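Local coordinates for attaching and effacing protein, pathogenesis factor (Escherichia coli, PDB 4E9L) that probably serves as a surface adhesin of the intimin/invasin family, this piece being a row of bacterial immunoglobulin-like domains, at residues 204-209 with 285-290; 292-297 with 316-321; 312-317 with 366-371; 329-334 with 380-385; 372-377 with 390-395. One frame throughout, in Å; residues are numbered along the deposited sequence. Where two conformers were deposited one is given.

In the fold
Interaction 1 belongs to one immunoglobulin-like domain and interactions 2 to 5 to the following one, and interaction 1 touches only interaction 2, at the domain junction. Interactions 1, 3 and 5 are strand pairings dominated by backbone hydrogen bonds, the first parallel and the others antiparallel. Interactions 3 and 5 belong to different sheets whose leucines and valines meet in the core, their centres about 10 Å apart. Interactions 2 and 4, about 9 Å between centres, lie toward the domain junction and join loops to strands: methionines and Phe318 in one, a carboxylate and waters at a more exposed turn in the other. Strand 313-319 serves interactions 2 and 3, strand 373-381 interactions 4 and 5.

Interaction 1. Residues 204-209 with 285-290; sequences DHVKAG and AQLTVI
Parallel strand pairing joins His205, Val206 and Lys207 to Thr288, Val289 and Ile290 at the edge of a mixed sheet in an immunoglobulin-like domain. Strand 205-207 is outermost there, beside strand 278-290, and the segment axes run 29° apart in direction. The bonding is that of a parallel pair: Val206 uses both its N and its O, donating to Thr288 O at 3.0 Å and accepting from Ile290 N, while Thr288 N reaches Asp204 O at 2.8 Å and Ala208 N closes the series on Ile290 O. On the face of Val206 and Val289, Val206 CG2 lies against Leu287 CD2 at 3.9 Å, with Thr212 of strand 211-217 touching both residues. The other face carries His205, Lys207, Thr288 and Ile290 and is more open. A water gives one hydrogen to Thr288 OG1 and one to Asp204 O, while the threonine hydroxyl also bonds Glu268. The imidazole stands beside Thr288 and is steadied by the preceding residue: ND1 donates to Asp204 OD1 at 2.9 Å, arriving 40° out of the carboxylate plane. At the ring's edge, in its plane, His205 CD2 meets Ile290 CG2 at 3.8 Å.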
# COMPACT_ATOMS: atom_id res chain seq x y z
N ASP A 204 1.46 10.21 4.96
CA ASP A 204 1.54 10.11 6.43
C ASP A 204 0.72 11.18 7.19
O ASP A 204 0.71 11.21 8.42
CB ASP A 204 2.96 9.90 6.94
CG ASP A 204 3.94 10.99 6.57
OD1 ASP A 204 3.49 12.12 6.26
OD2 ASP A 204 5.15 10.71 6.59
N HIS A 205 0.01 12.03 6.43
CA HIS A 205 -0.94 13.00 6.95
C HIS A 205 -2.19 12.84 6.09
O HIS A 205 -2.12 12.95 4.87
CB HIS A 205 -0.39 14.44 6.92
CG HIS A 205 0.70 14.66 7.92
ND1 HIS A 205 1.98 14.18 7.71
CD2 HIS A 205 0.64 15.24 9.14
CE1 HIS A 205 2.66 14.49 8.80
NE2 HIS A 205 1.90 15.13 9.69
N VAL A 206 -3.31 12.49 6.72
CA VAL A 206 -4.57 12.27 5.98
C VAL A 206 -5.66 13.12 6.62
O VAL A 206 -5.76 13.17 7.85
CB VAL A 206 -4.96 10.76 5.89
CG1 VAL A 206 -6.29 10.56 5.16
CG2 VAL A 206 -3.85 9.94 5.21
N LYS A 207 -6.44 13.82 5.79
CA LYS A 207 -7.55 14.64 6.28
C LYS A 207 -8.70 13.75 6.76
O LYS A 207 -8.99 12.72 6.13
CB LYS A 207 -8.03 15.62 5.22
CG LYS A 207 -7.00 16.69 4.87
CD LYS A 207 -7.66 17.78 4.04
CE LYS A 207 -6.73 18.95 3.81
NZ LYS A 207 -5.77 18.70 2.70
N ALA A 208 -9.34 14.14 7.90
CA ALA A 208 -10.45 13.40 8.50
C ALA A 208 -11.54 13.14 7.45
O ALA A 208 -11.96 14.06 6.76
CB ALA A 208 -11.03 14.20 9.68
N GLY A 209 -11.95 11.88 7.32
CA GLY A 209 -12.95 11.46 6.34
C GLY A 209 -12.34 10.98 5.03
O GLY A 209 -13.02 10.35 4.23
N ALA A 285 2.57 0.77 10.16
CA ALA A 285 2.77 2.02 9.42
C ALA A 285 2.05 3.12 10.24
O ALA A 285 0.95 2.89 10.76
CB ALA A 285 2.18 1.94 8.03
N GLN A 286 2.68 4.29 10.40
CA GLN A 286 2.07 5.34 11.18
C GLN A 286 1.68 6.57 10.36
O GLN A 286 2.41 7.02 9.46
CB GLN A 286 2.96 5.71 12.38
CG GLN A 286 2.23 6.47 13.50
CD GLN A 286 2.91 6.37 14.85
OE1 GLN A 286 3.83 5.57 15.08
NE2 GLN A 286 2.44 7.16 15.80
N LEU A 287 0.50 7.10 10.66
CA LEU A 287 0.05 8.33 10.05
C LEU A 287 -0.64 9.22 11.08
O LEU A 287 -1.00 8.76 12.18
CB LEU A 287 -0.78 8.14 8.76
CG LEU A 287 -2.18 7.50 8.79
CD1 LEU A 287 -3.28 8.55 9.09
CD2 LEU A 287 -2.52 6.96 7.42
N THR A 288 -0.76 10.48 10.74
CA THR A 288 -1.47 11.46 11.53
C THR A 288 -2.74 11.81 10.79
O THR A 288 -2.70 12.21 9.61
CB THR A 288 -0.57 12.70 11.78
OG1 THR A 288 0.53 12.29 12.58
CG2 THR A 288 -1.30 13.82 12.50
N VAL A 289 -3.87 11.69 11.48
CA VAL A 289 -5.14 12.16 10.93
C VAL A 289 -5.24 13.65 11.33
O VAL A 289 -5.20 13.99 12.52
CB VAL A 289 -6.40 11.34 11.32
CG1 VAL A 289 -7.66 11.87 10.62
CG2 VAL A 289 -6.21 9.85 11.02
N ILE A 290 -5.30 14.53 10.34
CA ILE A 290 -5.43 15.97 10.52
C ILE A 290 -6.87 16.36 10.25
O ILE A 290 -7.65 15.49 9.85
CB ILE A 290 -4.38 16.72 9.65
CG1 ILE A 290 -4.64 16.53 8.12
CG2 ILE A 290 -2.94 16.28 10.06
CD1 ILE A 290 -3.85 17.53 7.17
O HOH W 1 2.55 11.26 10.98

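Interaction 2. Residues 292-297 with 316-321; sequences GEMSSA and LTFTMK
Phe318, Met320 and Lys321 successively meet Met294 and Ser295 of the linking segment 292-297. Phe318 comes first: its ring offers the edge, CZ standing 3.8 Å from Met294 CE, which lies near the ring plane. This is a methyl-to-edge contact rather than packing over the face. With CG anti to the backbone N (chi1 174°), the phenyl group extends to where Val381 also packs against it. Two residues on, Met320 makes the broader contact. Its SD lies 3.6 Å from Met294 CE and 3.8 Å from Met294 CB, Met320 CG also approaches that methyl, and the two thioether chains cross at about a right angle. Met294 achieves this by folding back: bends at chi2 (95°) and chi3 bring CE round to the same sulfur that CB touches. Lys321 changes the chemistry. Its carbonyl O accepts Ser295 N at 2.9 Å in a nearly straight bond, with an N-H...O angle of 170° and the donor in the carbonyl plane. Ser299 OG bonds both Lys321 N and Ser295 O, tying the two backbones together a second time. Gly292 N is hydrogen-bonded to Asp322, the residue after Lys321. The chain arriving from the preceding domain thus packs on the end region of strand 313-319, with Met294 against Phe318 and Met320 at one end of the core of an immunoglobulin-like β-sandwich.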
# COMPACT_ATOMS: atom_id res chain seq x y z
N GLY A 292 -10.38 17.52 8.59
CA GLY A 292 -10.93 17.29 7.26
C GLY A 292 -10.97 18.57 6.44
O GLY A 292 -10.51 19.64 6.89
N GLU A 293 -11.49 18.46 5.21
CA GLU A 293 -11.70 19.59 4.30
C GLU A 293 -12.51 20.64 5.08
O GLU A 293 -13.44 20.26 5.82
CB GLU A 293 -12.56 19.11 3.10
CG GLU A 293 -12.70 20.11 1.96
CD GLU A 293 -13.37 19.60 0.68
OE1 GLU A 293 -13.93 18.49 0.70
OE2 GLU A 293 -13.32 20.33 -0.33
N MET A 294 -12.19 21.92 4.94
CA MET A 294 -12.94 22.93 5.67
C MET A 294 -14.44 22.93 5.34
O MET A 294 -14.85 22.61 4.22
CB MET A 294 -12.29 24.32 5.62
CG MET A 294 -12.54 25.09 4.36
SD MET A 294 -13.95 26.22 4.53
CE MET A 294 -13.46 27.15 5.95
N SER A 295 -15.25 23.20 6.35
CA SER A 295 -16.69 23.27 6.23
C SER A 295 -17.06 24.75 6.41
O SER A 295 -16.81 25.35 7.46
CB SER A 295 -17.34 22.39 7.30
OG SER A 295 -18.67 22.79 7.58
N SER A 296 -17.64 25.33 5.36
CA SER A 296 -18.04 26.73 5.44
C SER A 296 -19.17 26.90 6.46
O SER A 296 -19.16 27.88 7.19
CB SER A 296 -18.42 27.27 4.07
OG SER A 296 -19.49 26.51 3.56
N ALA A 297 -20.05 25.89 6.60
CA ALA A 297 -21.15 25.90 7.58
C ALA A 297 -20.67 25.95 9.05
O ALA A 297 -21.33 26.58 9.88
CB ALA A 297 -22.04 24.67 7.37
N LEU A 316 -10.03 41.22 11.85
CA LEU A 316 -10.90 40.13 11.41
C LEU A 316 -10.45 38.89 12.16
O LEU A 316 -9.24 38.66 12.27
CB LEU A 316 -10.75 39.87 9.87
CG LEU A 316 -11.13 41.03 8.95
CD1 LEU A 316 -11.01 40.60 7.48
CD2 LEU A 316 -12.53 41.59 9.29
N THR A 317 -11.41 38.10 12.67
CA THR A 317 -11.12 36.82 13.35
C THR A 317 -11.86 35.73 12.60
O THR A 317 -13.09 35.71 12.57
CB THR A 317 -11.44 36.85 14.86
OG1 THR A 317 -10.68 37.88 15.48
CG2 THR A 317 -11.08 35.52 15.55
N PHE A 318 -11.08 34.84 11.97
CA PHE A 318 -11.60 33.75 11.16
C PHE A 318 -11.35 32.42 11.86
O PHE A 318 -10.20 32.08 12.12
CB PHE A 318 -11.01 33.81 9.74
CG PHE A 318 -11.36 32.64 8.86
CD1 PHE A 318 -12.70 32.35 8.56
CD2 PHE A 318 -10.38 31.79 8.37
CE1 PHE A 318 -13.03 31.25 7.78
CE2 PHE A 318 -10.72 30.67 7.59
CZ PHE A 318 -12.04 30.40 7.31
N THR A 319 -12.46 31.70 12.22
CA THR A 319 -12.38 30.40 12.91
C THR A 319 -12.74 29.35 11.90
O THR A 319 -13.83 29.37 11.34
CB THR A 319 -13.31 30.38 14.14
OG1 THR A 319 -12.85 31.36 15.05
CG2 THR A 319 -13.35 29.00 14.83
N MET A 320 -11.81 28.46 11.63
CA MET A 320 -12.02 27.46 10.61
C MET A 320 -12.17 26.05 11.19
O MET A 320 -11.31 25.58 11.94
CB MET A 320 -10.88 27.56 9.59
CG MET A 320 -10.90 26.50 8.55
SD MET A 320 -10.03 26.96 7.04
CE MET A 320 -8.40 27.23 7.61
N LYS A 321 -13.28 25.40 10.85
CA LYS A 321 -13.52 24.02 11.28
C LYS A 321 -13.87 23.10 10.09
O LYS A 321 -14.33 23.58 9.05
CB LYS A 321 -14.65 23.99 12.30
CG LYS A 321 -14.26 24.53 13.67
CD LYS A 321 -15.41 24.37 14.67
CE LYS A 321 -15.16 25.12 15.96
NZ LYS A 321 -15.49 26.55 15.82

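Interaction 3. Residues 312-317 with 366-371; sequences TTTELT and LTLGSA
Leu366 and Thr314 form an antiparallel hydrogen-bonded pair, and the leucine side chain can be traced from this backbone anchor into the core. Its CB sits 3.4 Å from Thr314 O, the same oxygen that accepts Leu366 N, and also lies 3.9 Å from Leu316 CG, with both Leu316 methyls close by. CG stands anti to the backbone N (chi1 176°), which carries the branch inward along the face shared with Thr314. At the tip, CD2 meets Thr314 CG2 at 3.9 Å, the two side chains pointing the same way, and comes within reach of Leu316 CD2. It also touches Leu393 of the opposing sheet. Strands 313-319 and 361-367 are the two central strands of a four-stranded antiparallel sheet, one layer of an immunoglobulin-like β-sandwich, so this leucine-rich face is the interior of the domain. Thr314 CG2 is shared by two leucines: besides Leu366 it meets Leu368 CD2 at 4.0 Å, while its hydroxyl turns to Asp304. On the reverse face Thr313 pairs with Thr367 in a non-hydrogen-bonded position, their CA atoms 4.4 Å apart and Thr313 CG2 against Thr367 OG1. The backbone pairing continues past the regular strand. Leu368 N reaches Thr312 O at 2.8 Å with an N-H...O angle of 173°, and the C=O...N angle is 174°, so donor and carbonyl are almost collinear. Leu368 CD2 bends back over that same oxygen, approaching Thr312 O to 3.3 Å.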
# COMPACT_ATOMS: atom_id res chain seq x y z
N THR A 312 -10.06 53.45 7.91
CA THR A 312 -9.53 53.06 9.22
C THR A 312 -9.36 51.52 9.16
O THR A 312 -9.49 50.93 8.09
CB THR A 312 -10.42 53.51 10.39
OG1 THR A 312 -11.66 52.80 10.33
CG2 THR A 312 -10.62 55.05 10.47
N THR A 313 -9.07 50.88 10.28
CA THR A 313 -8.86 49.43 10.29
C THR A 313 -9.79 48.75 11.28
O THR A 313 -10.30 49.37 12.22
CB THR A 313 -7.41 49.06 10.64
OG1 THR A 313 -7.10 49.58 11.93
CG2 THR A 313 -6.38 49.56 9.61
N THR A 314 -10.00 47.45 11.04
CA THR A 314 -10.73 46.57 11.93
C THR A 314 -10.04 45.22 11.87
O THR A 314 -9.58 44.81 10.80
CB THR A 314 -12.27 46.57 11.68
OG1 THR A 314 -12.86 45.83 12.74
CG2 THR A 314 -12.67 45.93 10.33
N GLU A 315 -9.94 44.54 13.01
CA GLU A 315 -9.35 43.22 13.11
C GLU A 315 -10.40 42.18 12.71
O GLU A 315 -11.53 42.23 13.20
CB GLU A 315 -8.91 42.98 14.57
CG GLU A 315 -8.16 41.69 14.76
CD GLU A 315 -7.92 41.31 16.21
OE1 GLU A 315 -8.91 40.96 16.91
OE2 GLU A 315 -6.75 41.34 16.64
N LEU A 316 -10.03 41.22 11.85
CA LEU A 316 -10.90 40.13 11.41
C LEU A 316 -10.45 38.89 12.16
O LEU A 316 -9.24 38.66 12.27
CB LEU A 316 -10.75 39.87 9.87
CG LEU A 316 -11.13 41.03 8.95
CD1 LEU A 316 -11.01 40.60 7.48
CD2 LEU A 316 -12.53 41.59 9.29
N THR A 317 -11.41 38.10 12.67
CA THR A 317 -11.12 36.82 13.35
C THR A 317 -11.86 35.73 12.60
O THR A 317 -13.09 35.71 12.57
CB THR A 317 -11.44 36.85 14.86
OG1 THR A 317 -10.68 37.88 15.48
CG2 THR A 317 -11.08 35.52 15.55
N LEU A 366 -8.03 44.40 8.54
CA LEU A 366 -8.73 44.89 7.37
C LEU A 366 -8.59 46.39 7.35
O LEU A 366 -9.02 47.03 8.30
CB LEU A 366 -10.24 44.50 7.43
CG LEU A 366 -11.12 45.03 6.28
CD1 LEU A 366 -10.68 44.44 4.93
CD2 LEU A 366 -12.61 44.76 6.56
N THR A 367 -8.09 46.94 6.26
CA THR A 367 -8.04 48.39 6.06
C THR A 367 -9.24 48.71 5.18
O THR A 367 -9.39 48.17 4.07
CB THR A 367 -6.74 48.87 5.40
OG1 THR A 367 -5.63 48.47 6.20
CG2 THR A 367 -6.70 50.42 5.24
N LEU A 368 -10.10 49.59 5.68
CA LEU A 368 -11.29 49.94 4.92
C LEU A 368 -10.92 50.82 3.72
O LEU A 368 -9.87 51.44 3.70
CB LEU A 368 -12.33 50.62 5.85
CG LEU A 368 -13.15 49.70 6.77
CD1 LEU A 368 -13.85 48.57 5.99
CD2 LEU A 368 -12.29 49.12 7.93
N GLY A 369 -11.77 50.81 2.72
CA GLY A 369 -11.56 51.59 1.50
C GLY A 369 -12.03 53.02 1.64
O GLY A 369 -12.32 53.48 2.75
N SER A 370 -12.08 53.75 0.51
CA SER A 370 -12.50 55.17 0.53
C SER A 370 -14.01 55.37 0.48
O SER A 370 -14.50 56.43 0.86
CB SER A 370 -11.82 55.95 -0.59
OG SER A 370 -12.01 55.30 -1.83
N ALA A 371 -14.76 54.35 0.01
CA ALA A 371 -16.21 54.43 -0.11
C ALA A 371 -16.96 53.94 1.13
O ALA A 371 -16.59 52.92 1.73
CB ALA A 371 -16.70 53.68 -1.35

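Interaction 4. Residues 329-334 with 380-385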
# COMPACT_ATOMS: atom_id res chain seq x y z
N THR A 329 -6.12 23.65 11.32
CA THR A 329 -4.85 24.31 11.66
C THR A 329 -3.80 24.22 10.53
O THR A 329 -3.85 23.30 9.72
CB THR A 329 -4.36 23.75 13.04
OG1 THR A 329 -3.36 24.59 13.59
CG2 THR A 329 -3.87 22.31 12.98
N GLY A 330 -2.86 25.17 10.52
CA GLY A 330 -1.75 25.23 9.58
C GLY A 330 -2.13 25.49 8.14
O GLY A 330 -1.37 25.17 7.22
N LEU A 331 -3.30 26.12 7.92
CA LEU A 331 -3.80 26.38 6.59
C LEU A 331 -4.17 27.84 6.42
O LEU A 331 -5.26 28.29 6.83
CB LEU A 331 -4.98 25.43 6.28
CG LEU A 331 -5.73 25.60 4.97
CD1 LEU A 331 -4.82 25.33 3.76
CD2 LEU A 331 -6.97 24.73 4.95
N LYS A 332 -3.23 28.58 5.83
CA LYS A 332 -3.39 30.01 5.57
C LYS A 332 -4.47 30.39 4.52
O LYS A 332 -4.37 30.04 3.34
CB LYS A 332 -2.04 30.70 5.28
CG LYS A 332 -1.83 31.97 6.11
CD LYS A 332 -1.62 31.71 7.61
CE LYS A 332 -0.17 31.47 7.98
NZ LYS A 332 0.68 32.68 7.77
N PRO A 333 -5.45 31.19 4.96
CA PRO A 333 -6.50 31.65 4.03
C PRO A 333 -5.96 32.57 2.94
O PRO A 333 -4.85 33.12 3.07
CB PRO A 333 -7.49 32.38 4.95
CG PRO A 333 -7.16 31.87 6.35
CD PRO A 333 -5.69 31.70 6.32
N ASP A 334 -6.73 32.73 1.85
CA ASP A 334 -6.39 33.62 0.75
C ASP A 334 -6.90 35.03 1.12
O ASP A 334 -7.49 35.23 2.20
CB ASP A 334 -7.13 33.15 -0.54
CG ASP A 334 -6.95 31.69 -0.94
OD1 ASP A 334 -5.83 31.17 -0.80
OD2 ASP A 334 -7.93 31.08 -1.45
N ARG A 380 -11.78 33.42 1.91
CA ARG A 380 -11.45 32.40 0.93
C ARG A 380 -10.35 31.50 1.46
O ARG A 380 -9.37 31.98 2.04
CB ARG A 380 -10.99 33.07 -0.39
CG ARG A 380 -12.11 33.66 -1.22
CD ARG A 380 -12.69 32.57 -2.09
NE ARG A 380 -13.88 33.00 -2.80
CZ ARG A 380 -13.90 33.35 -4.08
NH1 ARG A 380 -12.79 33.33 -4.80
NH2 ARG A 380 -15.04 33.72 -4.66
N VAL A 381 -10.51 30.19 1.23
CA VAL A 381 -9.52 29.18 1.64
C VAL A 381 -9.42 28.20 0.46
O VAL A 381 -10.44 27.63 0.07
CB VAL A 381 -9.92 28.46 2.98
CG1 VAL A 381 -8.97 27.30 3.28
CG2 VAL A 381 -9.94 29.43 4.16
N ASN A 382 -8.22 28.04 -0.11
CA ASN A 382 -7.97 27.16 -1.27
C ASN A 382 -8.96 27.43 -2.42
O ASN A 382 -9.56 26.50 -2.97
CB ASN A 382 -7.95 25.66 -0.85
CG ASN A 382 -6.80 25.27 0.06
OD1 ASN A 382 -5.68 25.81 -0.02
ND2 ASN A 382 -7.04 24.30 0.93
N GLY A 383 -9.15 28.72 -2.72
CA GLY A 383 -10.04 29.20 -3.76
C GLY A 383 -11.53 29.03 -3.51
O GLY A 383 -12.33 29.26 -4.42
N GLN A 384 -11.94 28.63 -2.30
CA GLN A 384 -13.37 28.42 -2.01
C GLN A 384 -13.90 29.38 -0.95
O GLN A 384 -13.15 29.73 -0.03
CB GLN A 384 -13.60 26.97 -1.51
CG GLN A 384 -13.20 25.86 -2.50
CD GLN A 384 -14.12 25.79 -3.69
OE1 GLN A 384 -13.76 26.17 -4.81
NE2 GLN A 384 -15.34 25.30 -3.49
N ASN A 385 -15.23 29.71 -0.99
CA ASN A 385 -15.88 30.51 0.05
C ASN A 385 -15.71 29.76 1.36
O ASN A 385 -15.95 28.55 1.42
CB ASN A 385 -17.36 30.72 -0.25
CG ASN A 385 -17.62 31.68 -1.38
OD1 ASN A 385 -16.72 32.27 -1.98
ND2 ASN A 385 -18.88 31.86 -1.69
O HOH W 2 -5.96 29.15 1.24
O HOH W 3 -9.85 35.01 3.37
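Two direct hydrogen bonds, two water bridges and a small apolar patch fasten Asp334, Pro333 and Leu331 to the β-hairpin at 380-385. Of the direct bonds, Asp334 N donates to Arg380 O at 2.8 Å, and Asp334 OD2 accepts Gly383 N at 2.9 Å, the N-H pointing nearly along the C-O axis of the carboxylate. The latter adds a bond to the type I' turn from Val381 to Gln384, complementing the turn's own pair of bonds between those two residues. Two waters add bridges: one molecule donates to Lys332 O and Asp334 OD1 and accepts Asn382 N, while another links Asp334 O to Arg380 N. One carboxylate thus engages the turn through both oxygens, one directly and one through solvent. The apolar contacts both fall on Val381: Leu331 CD2 touches Val381 CG1 at 3.7 Å, and Pro333 CB rests on the other branch, Val381 CG2, at 3.9 Å. Leu331 CD1 also makes a van der Waals contact with Asn382 ND2. Phe318 of strand 313-319 packs on both Pro333 and Val381, and Trp354 NE1 bonds Asp334 O, so the loop leading to strand 337-339 is pinned between the hairpin of strands 373-381 and 384-385 and the facing sheet.

Interaction 5. Residues 372-377 with 390-395; sequences AGQLSV and PLVLNV
With chi1 at -166°, Gln374 directs CG away from its backbone N and across to Val392, whose CG1 is likewise anti to N; the two atoms, Gln374 CG and Val392 CG1, meet at 3.6 Å. Gln374 also runs beside Asn394, pointing the same way, with the two amide planes 67° apart and Asn394 OD1 4.0 Å from Gln374 CB. Ser376, next on this outward face, meets the other strand through its backbone, Ser376 CA lying 3.5 Å from Leu391 O in a CA-H...O contact. The backbones between these groups form an antiparallel β-pairing of strands 373-381 and 391-395, part of the second sheet of an immunoglobulin-like β-sandwich. Three hydrogen-bonded pairs, Gly373 with Val395, Leu375 with Leu393 and Val377 with Leu391, each contribute two bonds. The central pair is close to straight: Leu393 N reaches Leu375 O at 2.8 Å with its N-H aimed almost directly at the oxygen. At the Gly373 end the two bonds differ, Gly373 N meeting Val395 O on a lone pair in the carbonyl plane, whereas Val395 N comes to Gly373 O from 39° above it. The opposite face turns inward, where Leu375 CB packs on Val395 CG2 at 4.0 Å. Leu301 and Ala303 of strand 300-303 cover Leu391 there, and Phe338 of strand 337-339 lies against Leu375 and Val377.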
# COMPACT_ATOMS: atom_id res chain seq x y z
N ALA A 372 -18.01 54.68 1.50
CA ALA A 372 -18.87 54.35 2.64
C ALA A 372 -20.00 53.40 2.17
O ALA A 372 -20.17 53.18 0.98
CB ALA A 372 -19.48 55.63 3.22
N GLY A 373 -20.74 52.86 3.12
CA GLY A 373 -21.85 51.99 2.78
C GLY A 373 -21.61 50.57 3.18
O GLY A 373 -20.65 50.25 3.90
N GLN A 374 -22.49 49.69 2.71
CA GLN A 374 -22.40 48.29 3.05
C GLN A 374 -21.21 47.60 2.39
O GLN A 374 -20.90 47.87 1.23
CB GLN A 374 -23.76 47.60 2.77
CG GLN A 374 -23.88 46.23 3.39
CD GLN A 374 -25.26 45.64 3.18
OE1 GLN A 374 -26.18 45.89 3.94
NE2 GLN A 374 -25.40 44.80 2.17
N LEU A 375 -20.48 46.77 3.18
CA LEU A 375 -19.36 45.99 2.70
C LEU A 375 -19.59 44.52 3.04
O LEU A 375 -19.71 44.19 4.23
CB LEU A 375 -18.01 46.45 3.29
CG LEU A 375 -16.75 45.66 2.84
CD1 LEU A 375 -16.44 45.91 1.34
CD2 LEU A 375 -15.51 46.08 3.63
N SER A 376 -19.60 43.65 2.01
CA SER A 376 -19.74 42.21 2.18
C SER A 376 -18.32 41.62 2.08
O SER A 376 -17.61 41.89 1.10
CB SER A 376 -20.69 41.65 1.12
OG SER A 376 -20.47 40.28 0.84
N VAL A 377 -17.89 40.89 3.12
CA VAL A 377 -16.55 40.32 3.17
C VAL A 377 -16.64 38.78 3.12
O VAL A 377 -17.15 38.16 4.06
CB VAL A 377 -15.76 40.83 4.42
CG1 VAL A 377 -14.36 40.25 4.47
CG2 VAL A 377 -15.69 42.35 4.45
N PRO A 390 -21.48 35.99 4.01
CA PRO A 390 -20.36 36.92 4.23
C PRO A 390 -20.52 37.76 5.48
O PRO A 390 -21.62 37.94 5.98
CB PRO A 390 -20.37 37.80 2.97
CG PRO A 390 -21.80 37.74 2.49
CD PRO A 390 -22.20 36.31 2.75
N LEU A 391 -19.39 38.26 5.98
CA LEU A 391 -19.42 39.18 7.09
C LEU A 391 -19.93 40.49 6.45
O LEU A 391 -19.48 40.87 5.36
CB LEU A 391 -18.00 39.35 7.66
CG LEU A 391 -17.73 40.58 8.54
CD1 LEU A 391 -18.55 40.56 9.80
CD2 LEU A 391 -16.27 40.68 8.87
N VAL A 392 -20.90 41.12 7.09
CA VAL A 392 -21.48 42.35 6.55
C VAL A 392 -21.11 43.51 7.46
O VAL A 392 -21.41 43.49 8.65
CB VAL A 392 -23.01 42.24 6.33
CG1 VAL A 392 -23.61 43.58 5.88
CG2 VAL A 392 -23.36 41.11 5.35
N LEU A 393 -20.43 44.51 6.91
CA LEU A 393 -20.07 45.70 7.65
C LEU A 393 -20.80 46.92 7.06
O LEU A 393 -21.14 46.92 5.87
CB LEU A 393 -18.54 45.94 7.63
CG LEU A 393 -17.62 44.80 8.10
CD1 LEU A 393 -16.14 45.14 7.88
CD2 LEU A 393 -17.86 44.44 9.57
N ASN A 394 -21.05 47.94 7.88
CA ASN A 394 -21.64 49.20 7.41
C ASN A 394 -20.57 50.27 7.59
O ASN A 394 -20.34 50.74 8.71
CB ASN A 394 -22.94 49.50 8.16
CG ASN A 394 -24.05 48.57 7.70
OD1 ASN A 394 -24.56 48.68 6.58
ND2 ASN A 394 -24.36 47.58 8.50
N VAL A 395 -19.85 50.59 6.51
CA VAL A 395 -18.73 51.54 6.59
C VAL A 395 -19.24 52.97 6.69
O VAL A 395 -20.00 53.41 5.83
CB VAL A 395 -17.69 51.33 5.45
CG1 VAL A 395 -16.43 52.17 5.67
CG2 VAL A 395 -17.32 49.85 5.32